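Local coordinates for protein LEOA (Escherichia coli, PDB 4AUR) that is a bacterial dynamin-like GTPase of enterotoxigenic strains that probably binds and hydrolyses GTP and may act in membrane remodelling linked to secretion of the LT toxin, at residues S426-P430 with A431-T435. Sequence-based numbering, arbitrary orientation.
Sequences SKISP and ATLKT. With SO4 (sulfate ion), chain B.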
# COMPACT_ATOMS: atom_id res chain seq x y z
N SER A 426 22.50 8.61 1.12
CA SER A 426 21.63 9.44 0.28
C SER A 426 20.23 8.95 0.38
O SER A 426 19.44 9.17 -0.53
CB SER A 426 22.06 9.36 -1.17
OG SER A 426 23.41 9.74 -1.27
N LYS A 427 19.91 8.30 1.49
CA LYS A 427 18.66 7.64 1.61
C LYS A 427 17.56 8.64 1.67
O LYS A 427 17.74 9.75 2.17
CB LYS A 427 18.61 6.75 2.84
CG LYS A 427 18.56 7.48 4.17
CD LYS A 427 18.13 6.58 5.31
CE LYS A 427 18.89 6.94 6.57
NZ LYS A 427 20.35 6.66 6.41
N ILE A 428 16.42 8.24 1.12
CA ILE A 428 15.17 8.95 1.21
C ILE A 428 14.39 8.25 2.31
O ILE A 428 14.47 7.02 2.46
CB ILE A 428 14.41 8.85 -0.14
CG1 ILE A 428 15.21 9.47 -1.28
CG2 ILE A 428 13.07 9.56 -0.11
CD1 ILE A 428 14.51 9.37 -2.63
N SER A 429 13.63 9.02 3.08
CA SER A 429 12.83 8.47 4.18
C SER A 429 11.62 9.35 4.45
O SER A 429 11.54 10.49 3.97
CB SER A 429 13.70 8.39 5.43
OG SER A 429 14.00 9.68 5.97
N PRO A 430 10.66 8.86 5.23
CA PRO A 430 9.59 9.76 5.57
C PRO A 430 10.09 11.07 6.11
O PRO A 430 9.51 12.12 5.80
CB PRO A 430 8.84 9.01 6.64
CG PRO A 430 9.02 7.60 6.25
CD PRO A 430 10.39 7.49 5.67
N ALA A 431 11.17 11.03 6.89
CA ALA A 431 11.66 12.24 7.50
C ALA A 431 12.38 13.14 6.50
O ALA A 431 12.41 14.35 6.72
CB ALA A 431 12.53 11.95 8.70
N THR A 432 12.95 12.59 5.42
CA THR A 432 13.61 13.47 4.45
C THR A 432 12.57 14.22 3.69
O THR A 432 12.79 15.37 3.33
CB THR A 432 14.58 12.79 3.47
OG1 THR A 432 13.89 11.92 2.56
CG2 THR A 432 15.66 12.03 4.22
N LEU A 433 11.43 13.58 3.45
CA LEU A 433 10.38 14.14 2.64
C LEU A 433 9.59 15.05 3.51
O LEU A 433 9.13 16.08 3.07
CB LEU A 433 9.45 13.06 2.09
CG LEU A 433 9.98 11.98 1.14
CD1 LEU A 433 9.15 10.70 1.23
CD2 LEU A 433 9.99 12.50 -0.28
N LYS A 434 9.40 14.67 4.76
CA LYS A 434 8.69 15.54 5.68
C LYS A 434 9.41 16.89 5.74
O LYS A 434 8.78 17.92 5.65
CB LYS A 434 8.63 14.89 7.05
CG LYS A 434 7.65 15.54 8.00
CD LYS A 434 7.21 14.59 9.12
CE LYS A 434 8.18 14.59 10.29
NZ LYS A 434 7.53 14.10 11.56
N THR A 435 10.73 16.89 5.84
CA THR A 435 11.51 18.12 6.01
C THR A 435 11.28 19.16 4.92
O THR A 435 11.26 20.37 5.17
CB THR A 435 13.01 17.81 5.98
OG1 THR A 435 13.26 16.75 6.89
CG2 THR A 435 13.83 19.02 6.38
S SO4 B . 21.65 2.98 6.70
O1 SO4 B . 20.41 2.91 5.94
O2 SO4 B . 22.62 2.18 5.92
O3 SO4 B . 21.61 2.61 8.12
O4 SO4 B . 21.92 4.42 6.65
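Ser429 and Thr432 bind each other twice at the start of helix 430-447. Ser429 N donates to Thr432 OG1 over 3.0 Å, and the bond is nearly straight at 170°. In return, Thr432 N donates to Ser429 OG over 3.1 Å, with a more bent angle of 140°. Both hydroxyl oxygens are folded back over their own main chain, with chi1 near +70° in each residue. These torsions turn each oxygen to the amide of the other residue. The methyl CG2 of Thr432 lies beside the backbone N of its own residue and packs against Ser429 OG at 3.4 Å. This reciprocal pair is a capping box, with Ser429 as the N-cap. It marks where the loop after helix 368-408 ends and the next helix of the dynamin-like helical domain begins. Pro430 takes the first helical position, where its nitrogen has no hydrogen to donate. The regular helix bonds then start. Leu433 N reaches Ser429 O at 3.1 Å, and Lys434 N reaches Pro430 O at 2.8 Å. At the next residue, Ala431 O accepts from both the amide and the hydroxyl of Thr435. An apolar contact flanks the cap, where Ile428 CG2 meets Leu433 CG at 4.1 Å, consistent with a hydrophobic staple. Ile549 of helix 547-567 and Leu407 of helix 368-408 also touch Leu433. Glu412 OE2 accepts from Ser429 OG and Ala431 N, which ties a carboxylate to the helix N-terminus and would probably stabilise its negative charge. Further out, Lys427 NZ binds a sulfate oxygen, O4, at 2.7 Å, and Gly424 N binds the same ion, which probably came from the crystallisation liquor.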